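Local coordinates for alpha-fucosidase GH29 (Fusarium graminearum, PDB 4PSR), which hydrolyses alpha-L-fucosides as a GH29 retaining glycosidase and probably removes alpha-1,6-linked fucose from the core N-acetylglucosamine of glycoproteins, at residues G36-A41 with S310-V315; A41-E46 with R60-E65; D304-S309 with I356-D361; N77-A82 with V143-K148. One frame throughout, in Å; residues are numbered along the deposited sequence.

Contact 1 of 4, residues G36-A41 with S310-V315; sequences GAFTTA and SWSYTV. With FUL (beta-L-fucopyranose), chain M.
A single pair of buried hydroxyls ties these two loops together: T39 OG1 and S312 OG lie 2.9 Å apart in a hydrogen bond that either could donate. It is the only hydrogen bond between the two segments. S312 turns OG away from its own backbone N (chi1 175°), which sends the hydroxyl straight at the 36-41 loop. T39 has OG1 beside its backbone N and CG2 on the other branch. Placed there, OG1 can also accept from G36 N at 3.1 Å, a nearly straight bond (163°), so one small oxygen fastens the start of its own turn and reaches across to the other loop.

The remaining packing is light. S312 OG sits at the edge of the F38 ring, close to its plane and 3.6 Å from CD1. T39 CG2 approaches the carbonyl oxygen of Y313 at 3.9 Å. Inside the 310-315 loop, S310 OG donates to S312 O at 2.7 Å, in the carbonyl plane and on a lone pair, a bond that spans from S310 to S312 next to the hydroxyl pair.

W311 belongs to the same loop but points elsewhere. Its indole lays one face against beta-L-fucopyranose, with sugar C6 3.6 Å from CZ2, while E46 OE1 accepts from the W311 backbone N and R289 makes a cation-pi contact with the ring. The two segments follow strands 29-33 and 300-305, so the hydroxyl pair joins the loops after the first and seventh strands of a TIM barrel, at the C-terminal end where the sugar is bound.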
loop_
_atom_site.group_PDB
_atom_site.type_symbol
_atom_site.label_atom_id
_atom_site.label_comp_id
_atom_site.label_asym_id
_atom_site.label_seq_id
_atom_site.Cartn_x
_atom_site.Cartn_y
_atom_site.Cartn_z
ATOM N N GLY A 36 8.850 -17.627 4.668
ATOM C CA GLY A 36 8.238 -18.942 4.544
ATOM C C GLY A 36 9.194 -19.977 3.975
ATOM O O GLY A 36 10.382 -19.759 3.966
ATOM N N ALA A 37 8.648 -21.093 3.508
ATOM C CA ALA A 37 9.488 -22.131 2.936
ATOM C C ALA A 37 10.204 -21.633 1.681
ATOM O O ALA A 37 11.258 -22.137 1.341
ATOM C CB ALA A 37 8.681 -23.376 2.615
ATOM N N PHE A 38 9.657 -20.610 1.032
ATOM C CA PHE A 38 10.320 -20.005 -0.130
ATOM C C PHE A 38 11.592 -19.278 0.272
ATOM O O PHE A 38 12.436 -18.989 -0.581
ATOM C CB PHE A 38 9.381 -19.047 -0.877
ATOM C CG PHE A 38 8.683 -18.045 0.016
ATOM C CD1 PHE A 38 9.356 -16.910 0.493
ATOM C CD2 PHE A 38 7.377 -18.257 0.412
ATOM C CE1 PHE A 38 8.719 -16.020 1.356
ATOM C CE2 PHE A 38 6.729 -17.349 1.271
ATOM C CZ PHE A 38 7.422 -16.251 1.743
ATOM N N THR A 39 11.767 -19.002 1.569
ATOM C CA THR A 39 12.967 -18.352 2.062
ATOM C C THR A 39 14.125 -19.355 2.285
ATOM O O THR A 39 15.275 -18.949 2.437
ATOM C CB THR A 39 12.676 -17.608 3.404
ATOM O OG1 THR A 39 11.466 -16.838 3.280
ATOM C CG2 THR A 39 13.826 -16.703 3.805
ATOM N N THR A 40 13.798 -20.642 2.372
ATOM C CA THR A 40 14.777 -21.644 2.797
ATOM C C THR A 40 16.090 -21.592 1.990
ATOM O O THR A 40 17.180 -21.602 2.576
ATOM C CB THR A 40 14.200 -23.058 2.749
ATOM O OG1 THR A 40 12.893 -23.088 3.349
ATOM C CG2 THR A 40 15.102 -24.023 3.504
ATOM N N ALA A 41 15.985 -21.477 0.665
ATOM C CA ALA A 41 17.192 -21.439 -0.174
ATOM C C ALA A 41 18.008 -20.154 -0.009
ATOM O O ALA A 41 19.205 -20.112 -0.295
ATOM C CB ALA A 41 16.814 -21.621 -1.604
ATOM N N SER A 310 15.182 -8.697 -3.508
ATOM C CA SER A 310 13.873 -9.380 -3.367
ATOM C C SER A 310 12.962 -9.087 -2.146
ATOM O O SER A 310 13.362 -8.322 -1.281
ATOM C CB SER A 310 14.237 -10.866 -3.474
ATOM O OG SER A 310 13.838 -11.678 -2.413
ATOM N N TRP A 311 11.754 -9.648 -2.098
ATOM C CA TRP A 311 10.835 -9.498 -0.943
ATOM C C TRP A 311 11.240 -10.428 0.216
ATOM O O TRP A 311 10.893 -10.182 1.374
ATOM C CB TRP A 311 9.353 -9.735 -1.329
ATOM C CG TRP A 311 8.873 -8.790 -2.379
ATOM C CD1 TRP A 311 9.064 -8.913 -3.718
ATOM C CD2 TRP A 311 8.127 -7.572 -2.190
ATOM N NE1 TRP A 311 8.501 -7.864 -4.375
ATOM C CE2 TRP A 311 7.917 -7.020 -3.462
ATOM C CE3 TRP A 311 7.610 -6.903 -1.069
ATOM C CZ2 TRP A 311 7.224 -5.828 -3.654
ATOM C CZ3 TRP A 311 6.908 -5.725 -1.259
ATOM C CH2 TRP A 311 6.735 -5.191 -2.538
ATOM N N SER A 312 11.973 -11.491 -0.089
ATOM C CA SER A 312 12.372 -12.488 0.907
ATOM C C SER A 312 13.904 -12.475 1.059
ATOM O O SER A 312 14.631 -12.124 0.148
ATOM C CB SER A 312 11.854 -13.840 0.440
ATOM O OG SER A 312 12.270 -14.908 1.267
ATOM N N TYR A 313 14.394 -12.806 2.253
ATOM C CA TYR A 313 15.813 -12.754 2.541
ATOM C C TYR A 313 16.622 -13.628 1.607
ATOM O O TYR A 313 16.304 -14.782 1.408
ATOM C CB TYR A 313 16.081 -13.187 4.004
ATOM C CG TYR A 313 17.546 -13.117 4.332
ATOM C CD1 TYR A 313 18.112 -11.916 4.745
ATOM C CD2 TYR A 313 18.378 -14.225 4.210
ATOM C CE1 TYR A 313 19.468 -11.810 4.997
ATOM C CE2 TYR A 313 19.739 -14.110 4.472
ATOM C CZ TYR A 313 20.246 -12.887 4.868
ATOM O OH TYR A 313 21.596 -12.741 5.137
ATOM N N THR A 314 17.712 -13.061 1.095
ATOM C CA THR A 314 18.683 -13.831 0.323
ATOM C C THR A 314 20.082 -13.483 0.817
ATOM O O THR A 314 20.345 -12.370 1.286
ATOM C CB THR A 314 18.556 -13.518 -1.193
ATOM O OG1 THR A 314 18.800 -12.123 -1.436
ATOM C CG2 THR A 314 17.171 -13.874 -1.719
ATOM N N VAL A 315 21.011 -14.429 0.698
ATOM C CA VAL A 315 22.387 -14.137 1.068
ATOM C C VAL A 315 22.935 -13.038 0.165
ATOM O O VAL A 315 22.810 -13.138 -1.051
ATOM C CB VAL A 315 23.256 -15.389 0.974
ATOM C CG1 VAL A 315 24.713 -15.040 1.242
ATOM C CG2 VAL A 315 22.781 -16.418 1.980
HETATM C C1 FUL M . 4.022 -9.824 -6.455
HETATM C C2 FUL M . 4.523 -11.212 -6.111
HETATM O O2 FUL M . 4.703 -12.032 -7.276
HETATM C C3 FUL M . 5.832 -11.014 -5.393
HETATM O O3 FUL M . 6.394 -12.276 -5.111
HETATM C C4 FUL M . 5.544 -10.238 -4.134
HETATM O O4 FUL M . 4.715 -11.018 -3.277
HETATM C C5 FUL M . 4.869 -8.921 -4.497
HETATM C C6 FUL M . 4.470 -8.108 -3.284
HETATM O O5 FUL M . 3.697 -9.110 -5.286
HETATM O O1 FUL M . 2.841 -9.951 -7.205
#

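Contact 2 of 4, residues A41-E46 with R60-E65; sequences AQYASE and RKHHTE. With FUL (beta-L-fucopyranose), chain M.
Y43 and H62 lie flat on one another in a face-to-face aromatic stack, their centroids 3.7 Å apart and their planes only 6° from parallel. The stack joins the loop after the first strand of the TIM barrel to helix 58-66. Both side chains leave with CG opposite the backbone N (chi1 -169° for Y43 and 171° for H62) and slide past each other in opposite directions. Each ring thus covers the root of its partner: H62 CB stands over the tyrosine face, 4.0 Å from the centroid, and Y43 CB over the imidazole in the same way. H62 ND1 comes within 3.5 Å of Y43 CE1. The phenol oxygen is held beyond the stack by D58, just ahead of the helical segment, and Y48 packs against both residues.

This overlap is the tight part, although neither ring is fully buried. The other connection runs through solvent: a water in the plane of the imidazole, at its edge, links the A41 carbonyl to the H62 side chain. It donates to A41 O at 2.7 Å and lies 2.8 Å from H62 NE2, in a bond whose direction is open.

Farther along the loop the chain turns inward, away from the helix, and S45 OG caps the backbone N of W47. E46 follows, bent at chi2, and its carboxylate oxygen OE2 accepts a hydrogen bond from fucose O3 at 2.7 Å.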
loop_
_atom_site.group_PDB
_atom_site.type_symbol
_atom_site.label_atom_id
_atom_site.label_comp_id
_atom_site.label_asym_id
_atom_site.label_seq_id
_atom_site.Cartn_x
_atom_site.Cartn_y
_atom_site.Cartn_z
ATOM N N ALA A 41 15.985 -21.477 0.665
ATOM C CA ALA A 41 17.192 -21.439 -0.174
ATOM C C ALA A 41 18.008 -20.154 -0.009
ATOM O O ALA A 41 19.205 -20.112 -0.295
ATOM C CB ALA A 41 16.814 -21.621 -1.604
ATOM N N GLN A 42 17.367 -19.096 0.484
ATOM C CA GLN A 42 18.009 -17.791 0.639
ATOM C C GLN A 42 18.767 -17.397 -0.628
ATOM O O GLN A 42 19.878 -16.880 -0.571
ATOM C CB GLN A 42 18.934 -17.746 1.880
ATOM C CG GLN A 42 18.135 -18.040 3.189
ATOM C CD GLN A 42 18.910 -17.892 4.474
ATOM O OE1 GLN A 42 18.344 -17.480 5.489
ATOM N NE2 GLN A 42 20.191 -18.192 4.446
ATOM N N TYR A 43 18.109 -17.595 -1.766
ATOM C CA TYR A 43 18.728 -17.353 -3.072
ATOM C C TYR A 43 17.749 -16.749 -4.057
ATOM O O TYR A 43 16.618 -17.203 -4.140
ATOM C CB TYR A 43 19.295 -18.657 -3.653
ATOM C CG TYR A 43 20.186 -18.424 -4.866
ATOM C CD1 TYR A 43 21.514 -18.048 -4.685
ATOM C CD2 TYR A 43 19.689 -18.533 -6.152
ATOM C CE1 TYR A 43 22.339 -17.809 -5.763
ATOM C CE2 TYR A 43 20.507 -18.299 -7.240
ATOM C CZ TYR A 43 21.815 -17.926 -7.030
ATOM O OH TYR A 43 22.646 -17.694 -8.129
ATOM N N ALA A 44 18.216 -15.702 -4.758
ATOM C CA ALA A 44 17.508 -15.009 -5.847
ATOM C C ALA A 44 16.312 -14.162 -5.342
ATOM O O ALA A 44 16.401 -12.947 -5.285
ATOM C CB ALA A 44 17.088 -15.989 -6.936
ATOM N N SER A 45 15.206 -14.816 -5.012
ATOM C CA SER A 45 14.011 -14.150 -4.517
ATOM C C SER A 45 13.033 -15.174 -3.992
ATOM O O SER A 45 13.276 -16.382 -4.013
ATOM C CB SER A 45 13.326 -13.344 -5.621
ATOM O OG SER A 45 12.749 -14.219 -6.563
ATOM N N GLU A 46 11.910 -14.660 -3.500
ATOM C CA GLU A 46 10.790 -15.492 -3.108
ATOM C C GLU A 46 10.171 -16.281 -4.263
ATOM O O GLU A 46 9.355 -17.158 -4.014
ATOM C CB GLU A 46 9.718 -14.642 -2.400
ATOM C CG GLU A 46 8.901 -13.710 -3.299
ATOM C CD GLU A 46 9.636 -12.525 -3.903
ATOM O OE1 GLU A 46 10.712 -12.124 -3.419
ATOM O OE2 GLU A 46 9.097 -11.979 -4.901
ATOM N N ARG A 60 17.939 -22.543 -11.429
ATOM C CA ARG A 60 18.096 -23.978 -11.671
ATOM C C ARG A 60 19.546 -24.412 -11.547
ATOM O O ARG A 60 19.822 -25.472 -11.010
ATOM C CB ARG A 60 17.558 -24.379 -13.052
ATOM C CG ARG A 60 18.004 -25.779 -13.496
ATOM C CD ARG A 60 17.467 -26.109 -14.885
ATOM N NE ARG A 60 16.092 -26.547 -14.819
ATOM C CZ ARG A 60 15.699 -27.815 -14.647
ATOM N NH1 ARG A 60 16.594 -28.792 -14.526
ATOM N NH2 ARG A 60 14.407 -28.110 -14.588
ATOM N N LYS A 61 20.467 -23.598 -12.061
ATOM C CA LYS A 61 21.894 -23.912 -11.998
ATOM C C LYS A 61 22.321 -23.990 -10.541
ATOM O O LYS A 61 22.975 -24.948 -10.111
ATOM C CB LYS A 61 22.699 -22.856 -12.769
ATOM C CG LYS A 61 22.438 -22.903 -14.270
ATOM C CD LYS A 61 23.148 -21.825 -15.063
ATOM C CE LYS A 61 22.838 -21.969 -16.553
ATOM N NZ LYS A 61 23.486 -20.911 -17.378
ATOM N N HIS A 62 21.919 -22.985 -9.755
ATOM C CA HIS A 62 22.258 -22.952 -8.336
ATOM C C HIS A 62 21.664 -24.170 -7.627
ATOM O O HIS A 62 22.339 -24.818 -6.811
ATOM C CB HIS A 62 21.702 -21.673 -7.697
ATOM C CG HIS A 62 21.809 -21.654 -6.204
ATOM N ND1 HIS A 62 22.936 -21.217 -5.535
ATOM C CD2 HIS A 62 20.917 -22.020 -5.247
ATOM C CE1 HIS A 62 22.736 -21.335 -4.232
ATOM N NE2 HIS A 62 21.515 -21.802 -4.033
ATOM N N HIS A 63 20.405 -24.467 -7.921
ATOM C CA HIS A 63 19.727 -25.578 -7.276
ATOM C C HIS A 63 20.443 -26.890 -7.559
ATOM O O HIS A 63 20.652 -27.729 -6.666
ATOM C CB HIS A 63 18.278 -25.688 -7.759
ATOM C CG HIS A 63 17.453 -26.594 -6.917
ATOM N ND1 HIS A 63 16.946 -26.194 -5.699
ATOM C CD2 HIS A 63 17.148 -27.905 -7.053
ATOM C CE1 HIS A 63 16.320 -27.216 -5.141
ATOM N NE2 HIS A 63 16.424 -28.267 -5.942
ATOM N N THR A 64 20.797 -27.057 -8.831
ATOM C CA THR A 64 21.421 -28.289 -9.299
ATOM C C THR A 64 22.794 -28.473 -8.658
ATOM O O THR A 64 23.147 -29.575 -8.246
ATOM C CB THR A 64 21.520 -28.267 -10.845
ATOM O OG1 THR A 64 20.209 -28.179 -11.412
ATOM C CG2 THR A 64 22.209 -29.516 -11.380
ATOM N N GLU A 65 23.549 -27.381 -8.514
ATOM C CA GLU A 65 24.847 -27.458 -7.855
ATOM C C GLU A 65 24.799 -27.663 -6.336
ATOM O O GLU A 65 25.690 -28.277 -5.751
ATOM C CB GLU A 65 25.676 -26.213 -8.179
ATOM C CG GLU A 65 26.050 -26.127 -9.662
ATOM C CD GLU A 65 26.793 -27.360 -10.140
ATOM O OE1 GLU A 65 27.912 -27.585 -9.624
ATOM O OE2 GLU A 65 26.238 -28.093 -10.998
HETATM C C1 FUL M . 4.022 -9.824 -6.455
HETATM C C2 FUL M . 4.523 -11.212 -6.111
HETATM O O2 FUL M . 4.703 -12.032 -7.276
HETATM C C3 FUL M . 5.832 -11.014 -5.393
HETATM O O3 FUL M . 6.394 -12.276 -5.111
HETATM C C4 FUL M . 5.544 -10.238 -4.134
HETATM O O4 FUL M . 4.715 -11.018 -3.277
HETATM C C5 FUL M . 4.869 -8.921 -4.497
HETATM C C6 FUL M . 4.470 -8.108 -3.284
HETATM O O5 FUL M . 3.697 -9.110 -5.286
HETATM O O1 FUL M . 2.841 -9.951 -7.205
HETATM O O HOH W 1 20.640 -22.165 -1.388
#

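Contact 3 of 4, residues D304-S309 with I356-D361; sequences DAISAS and IKVLND
I306 and V358 meet tip to tip, two branched side chains filling the gap between the end of a barrel strand and an outer helix. I306 has chi1 at -56° and chi2 at 175°, so CG1 lies beside the backbone N and the chain runs out extended to CD1. That methyl is the leading atom, 3.7 Å from V358 CG1. V358, with chi1 171°, holds CG1 opposite its own backbone N and CG2 next to it. The two valine methyls are thereby shared between the two branches of the isoleucine: CG1 receives CD1, while CG2 faces I306 CG2 at 3.9 Å. L359, the next residue along the helix, adds a lighter touch, its CG 4.2 Å from I306 CD1.

Across the two segments the contact is wholly apolar. On the helix, K357 NZ forms a salt bridge with D361, one turn along, whose OD2 offers its syn lone pair and also meets S322 OG. At the strand end, D304 OD1 pairs with R289.

I306 follows strand 300-305, and its side chain also touches L341 and I343 of the adjacent strand 337-343. V358 lies on helix 353-369, where it packs on S322 and M325 of helix 322-334, while L359 reaches I343 and, in helix 105-114, I111. The contact thus belongs to the layer between barrel and surrounding helices in the TIM-barrel fold.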
loop_
_atom_site.group_PDB
_atom_site.type_symbol
_atom_site.label_atom_id
_atom_site.label_comp_id
_atom_site.label_asym_id
_atom_site.label_seq_id
_atom_site.Cartn_x
_atom_site.Cartn_y
_atom_site.Cartn_z
ATOM N N ASP A 304 5.782 -1.625 -0.255
ATOM C CA ASP A 304 7.183 -1.317 -0.491
ATOM C C ASP A 304 8.018 -2.302 0.320
ATOM O O ASP A 304 7.465 -3.171 0.975
ATOM C CB ASP A 304 7.510 0.115 -0.103
ATOM C CG ASP A 304 8.502 0.755 -1.064
ATOM O OD1 ASP A 304 9.549 0.128 -1.369
ATOM O OD2 ASP A 304 8.223 1.878 -1.525
ATOM N N ALA A 305 9.344 -2.169 0.281
ATOM C CA ALA A 305 10.212 -3.135 0.950
ATOM C C ALA A 305 11.516 -2.477 1.342
ATOM O O ALA A 305 11.976 -1.578 0.641
ATOM C CB ALA A 305 10.455 -4.315 0.022
ATOM N N ILE A 306 12.092 -2.866 2.481
ATOM C CA ILE A 306 13.400 -2.362 2.858
ATOM C C ILE A 306 14.443 -2.898 1.841
ATOM O O ILE A 306 15.433 -2.279 1.646
ATOM C CB ILE A 306 13.766 -2.683 4.367
ATOM C CG1 ILE A 306 12.683 -2.138 5.308
ATOM C CG2 ILE A 306 15.112 -2.102 4.733
ATOM C CD1 ILE A 306 12.910 -2.515 6.769
ATOM N N SER A 307 14.279 -4.155 1.529
ATOM C CA SER A 307 15.218 -4.810 0.674
ATOM C C SER A 307 15.286 -4.116 -0.669
ATOM O O SER A 307 14.281 -3.672 -1.208
ATOM C CB SER A 307 14.770 -6.234 0.483
ATOM O OG SER A 307 15.516 -6.795 -0.547
ATOM N N ALA A 308 16.516 -3.972 -1.143
ATOM C CA ALA A 308 16.821 -3.423 -2.443
ATOM C C ALA A 308 17.059 -4.576 -3.400
ATOM O O ALA A 308 17.414 -4.368 -4.558
ATOM C CB ALA A 308 18.040 -2.565 -2.349
ATOM N N SER A 309 16.850 -5.796 -2.906
ATOM C CA SER A 309 16.988 -6.978 -3.722
ATOM C C SER A 309 15.525 -7.502 -3.992
ATOM O O SER A 309 14.771 -6.816 -4.650
ATOM C CB SER A 309 17.992 -7.926 -3.025
ATOM O OG SER A 309 19.283 -7.266 -2.812
ATOM N N ILE A 356 16.211 -3.940 11.291
ATOM C CA ILE A 356 15.823 -3.405 12.598
ATOM C C ILE A 356 16.123 -1.900 12.673
ATOM O O ILE A 356 15.291 -1.099 13.119
ATOM C CB ILE A 356 16.508 -4.188 13.745
ATOM C CG1 ILE A 356 16.031 -5.643 13.732
ATOM C CG2 ILE A 356 16.216 -3.533 15.093
ATOM C CD1 ILE A 356 16.718 -6.547 14.745
ATOM N N LYS A 357 17.316 -1.511 12.241
ATOM C CA LYS A 357 17.673 -0.089 12.258
ATOM C C LYS A 357 16.723 0.775 11.408
ATOM O O LYS A 357 16.305 1.847 11.837
ATOM C CB LYS A 357 19.123 0.089 11.821
ATOM C CG LYS A 357 19.547 1.512 11.484
ATOM C CD LYS A 357 19.562 2.459 12.684
ATOM C CE LYS A 357 20.435 3.687 12.393
ATOM N NZ LYS A 357 20.406 4.083 10.942
ATOM N N VAL A 358 16.373 0.313 10.211
ATOM C CA VAL A 358 15.409 1.043 9.403
ATOM C C VAL A 358 14.067 1.170 10.134
ATOM O O VAL A 358 13.492 2.251 10.172
ATOM C CB VAL A 358 15.243 0.364 8.026
ATOM C CG1 VAL A 358 14.097 0.963 7.261
ATOM C CG2 VAL A 358 16.553 0.507 7.236
ATOM N N LEU A 359 13.561 0.074 10.700
ATOM C CA LEU A 359 12.283 0.128 11.390
ATOM C C LEU A 359 12.355 1.068 12.593
ATOM O O LEU A 359 11.438 1.834 12.828
ATOM C CB LEU A 359 11.862 -1.273 11.868
ATOM C CG LEU A 359 11.449 -2.194 10.723
ATOM C CD1 LEU A 359 11.396 -3.618 11.195
ATOM C CD2 LEU A 359 10.114 -1.795 10.175
ATOM N N ASN A 360 13.455 1.005 13.361
ATOM C CA ASN A 360 13.649 1.913 14.497
ATOM C C ASN A 360 13.612 3.382 14.044
ATOM O O ASN A 360 12.982 4.245 14.687
ATOM C CB ASN A 360 14.997 1.665 15.165
ATOM C CG ASN A 360 15.106 0.357 15.913
ATOM O OD1 ASN A 360 14.137 -0.339 16.213
ATOM N ND2 ASN A 360 16.334 0.022 16.243
ATOM N N ASP A 361 14.268 3.676 12.926
ATOM C CA ASP A 361 14.327 5.034 12.390
ATOM C C ASP A 361 12.963 5.531 11.891
ATOM O O ASP A 361 12.602 6.688 12.081
ATOM C CB ASP A 361 15.317 5.159 11.217
ATOM C CG ASP A 361 16.774 5.060 11.635
ATOM O OD1 ASP A 361 17.054 5.201 12.847
ATOM O OD2 ASP A 361 17.630 4.858 10.734
#

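Contact 4 of 4, residues N77-A82 with V143-K148; sequences NFIKGA and VNYGPK
The K80 side chain runs alongside Y145, pointing the same way and lying over one face of its ring. With chi1 at -72° and every later torsion extended, the lysine methylenes follow the ring from its base to its hydroxyl. CG makes a CH-pi contact, 4.3 Å from the ring centroid and 13° off the normal; CE comes to 3.5 Å from CZ. N144 CB covers the opposite face, so the phenol is held between the lysine chain and its own neighbour in sequence.

Apolar packing comes from I79, whose CG2 approaches Y145 CB at 3.8 Å. The isoleucine crosses the root of the tyrosine at a slant. The I79 carbonyl oxygen, O, also lies 3.7 Å from Y145 CB. That carbonyl is taken up by the side-chain amide of Q91.

Polar linkage between the segments passes through water. K80 NZ donates to one water at 2.8 Å, and the same water is 3.1 Å from Y145 OH, bridging the ends of the two side chains at the outer side.

Within each segment the backbone turns. G81 N bonds to N77 O at the end of the helix, and G81 then leaves helical geometry with positive phi. On the other side Y145 to K148 form a type II' beta turn with G146 at its second position. Separately, the K148 side chain returns through NZ to V143 O at 3.0 Å. The contact sets the end of helix 76-80 against the loop connecting barrel strand 119-125 to helix 151-161, with F130 also packing on I79 and W140 on K80.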
loop_
_atom_site.group_PDB
_atom_site.type_symbol
_atom_site.label_atom_id
_atom_site.label_comp_id
_atom_site.label_asym_id
_atom_site.label_seq_id
_atom_site.Cartn_x
_atom_site.Cartn_y
_atom_site.Cartn_z
ATOM N N ASN A 77 10.980 -30.826 -1.067
ATOM C CA ASN A 77 12.035 -31.178 -0.111
ATOM C C ASN A 77 12.372 -30.053 0.889
ATOM O O ASN A 77 12.881 -30.332 1.986
ATOM C CB ASN A 77 13.334 -31.573 -0.828
ATOM C CG ASN A 77 13.303 -32.965 -1.431
ATOM O OD1 ASN A 77 12.291 -33.672 -1.413
ATOM N ND2 ASN A 77 14.439 -33.364 -1.996
ATOM N N PHE A 78 12.194 -28.780 0.513
ATOM C CA PHE A 78 12.430 -27.698 1.474
ATOM C C PHE A 78 11.430 -27.755 2.640
ATOM O O PHE A 78 11.752 -27.344 3.763
ATOM C CB PHE A 78 12.355 -26.322 0.807
ATOM C CG PHE A 78 13.503 -26.012 -0.131
ATOM C CD1 PHE A 78 14.782 -25.791 0.333
ATOM C CD2 PHE A 78 13.268 -25.900 -1.483
ATOM C CE1 PHE A 78 15.815 -25.472 -0.561
ATOM C CE2 PHE A 78 14.282 -25.570 -2.359
ATOM C CZ PHE A 78 15.546 -25.370 -1.901
ATOM N N ILE A 79 10.237 -28.261 2.368
ATOM C CA ILE A 79 9.168 -28.367 3.358
ATOM C C ILE A 79 9.310 -29.657 4.168
ATOM O O ILE A 79 9.240 -29.631 5.406
ATOM C CB ILE A 79 7.791 -28.322 2.655
ATOM C CG1 ILE A 79 7.597 -26.927 2.027
ATOM C CG2 ILE A 79 6.648 -28.680 3.635
ATOM C CD1 ILE A 79 6.516 -26.844 0.996
ATOM N N LYS A 80 9.550 -30.773 3.489
ATOM C CA LYS A 80 9.629 -32.077 4.176
ATOM C C LYS A 80 11.028 -32.421 4.686
ATOM O O LYS A 80 11.183 -33.295 5.559
ATOM C CB LYS A 80 9.085 -33.180 3.264
ATOM C CG LYS A 80 7.575 -33.095 3.132
ATOM C CD LYS A 80 6.979 -34.219 2.295
ATOM C CE LYS A 80 5.466 -34.210 2.434
ATOM N NZ LYS A 80 4.850 -35.372 1.709
ATOM N N GLY A 81 12.030 -31.696 4.186
ATOM C CA GLY A 81 13.409 -31.873 4.602
ATOM C C GLY A 81 14.183 -32.878 3.753
ATOM O O GLY A 81 13.668 -33.939 3.346
ATOM N N ALA A 82 15.438 -32.541 3.453
ATOM C CA ALA A 82 16.328 -33.451 2.715
ATOM C C ALA A 82 17.770 -32.996 2.839
ATOM O O ALA A 82 18.036 -31.865 3.217
ATOM C CB ALA A 82 15.940 -33.526 1.225
ATOM N N VAL A 143 2.543 -26.964 10.623
ATOM C CA VAL A 143 2.154 -27.781 11.779
ATOM C C VAL A 143 2.431 -29.248 11.436
ATOM O O VAL A 143 3.039 -29.985 12.217
ATOM C CB VAL A 143 0.673 -27.586 12.156
ATOM C CG1 VAL A 143 0.240 -28.557 13.265
ATOM C CG2 VAL A 143 0.409 -26.154 12.589
ATOM N N ASN A 144 2.030 -29.683 10.248
ATOM C CA ASN A 144 2.335 -31.057 9.806
ATOM C C ASN A 144 3.823 -31.316 9.562
ATOM O O ASN A 144 4.347 -32.402 9.846
ATOM C CB ASN A 144 1.615 -31.357 8.506
ATOM C CG ASN A 144 0.155 -31.595 8.697
ATOM O OD1 ASN A 144 -0.278 -32.019 9.778
ATOM N ND2 ASN A 144 -0.634 -31.352 7.652
ATOM N N TYR A 145 4.492 -30.335 8.964
ATOM C CA TYR A 145 5.880 -30.466 8.534
ATOM C C TYR A 145 6.754 -29.383 9.126
ATOM O O TYR A 145 6.252 -28.348 9.571
ATOM C CB TYR A 145 5.944 -30.385 7.004
ATOM C CG TYR A 145 5.101 -31.442 6.321
ATOM C CD1 TYR A 145 5.266 -32.789 6.608
ATOM C CD2 TYR A 145 4.082 -31.081 5.456
ATOM C CE1 TYR A 145 4.450 -33.754 5.996
ATOM C CE2 TYR A 145 3.286 -32.010 4.852
ATOM C CZ TYR A 145 3.458 -33.343 5.137
ATOM O OH TYR A 145 2.629 -34.261 4.516
ATOM N N GLY A 146 8.055 -29.620 9.172
ATOM C CA GLY A 146 8.980 -28.577 9.527
ATOM C C GLY A 146 8.925 -28.208 11.003
ATOM O O GLY A 146 9.183 -29.048 11.865
ATOM N N PRO A 147 8.612 -26.937 11.309
ATOM C CA PRO A 147 8.740 -26.489 12.700
ATOM C C PRO A 147 7.651 -27.011 13.645
ATOM O O PRO A 147 7.846 -26.842 14.853
ATOM C CB PRO A 147 8.654 -24.966 12.587
ATOM C CG PRO A 147 7.745 -24.745 11.348
ATOM C CD PRO A 147 8.163 -25.843 10.409
ATOM N N LYS A 148 6.564 -27.576 13.141
ATOM C CA LYS A 148 5.434 -28.038 13.973
ATOM C C LYS A 148 4.848 -26.867 14.765
ATOM O O LYS A 148 4.518 -27.003 15.956
ATOM C CB LYS A 148 5.850 -29.184 14.909
ATOM C CG LYS A 148 6.697 -30.257 14.237
ATOM C CD LYS A 148 5.914 -31.016 13.208
ATOM C CE LYS A 148 4.918 -31.953 13.897
ATOM N NZ LYS A 148 3.997 -32.676 12.977
HETATM O O HOH W 2 2.036 -35.145 1.587
#

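Overall arrangement
All four contacts lie in the TIM-barrel region. Contacts 1 and 3 are buried, contact 4 is partly so and contact 2 lies at the surface. Contacts 1 and 2 share A41 and both touch the fucose; V315 N probably bonds to Q42 O between them. F78, from the helical side of contact 4, packs against T40 and A41 as well as H63, connecting these neighbours. Contact 3 reaches the group through W311, which packs on D304 and A305. Chemistry follows position: paired hydroxyls in contact 1, aliphatic packing in contact 3, ring stacking in contact 2 and lysine-on-ring packing in contact 4, the last two each supplemented by a bridging water.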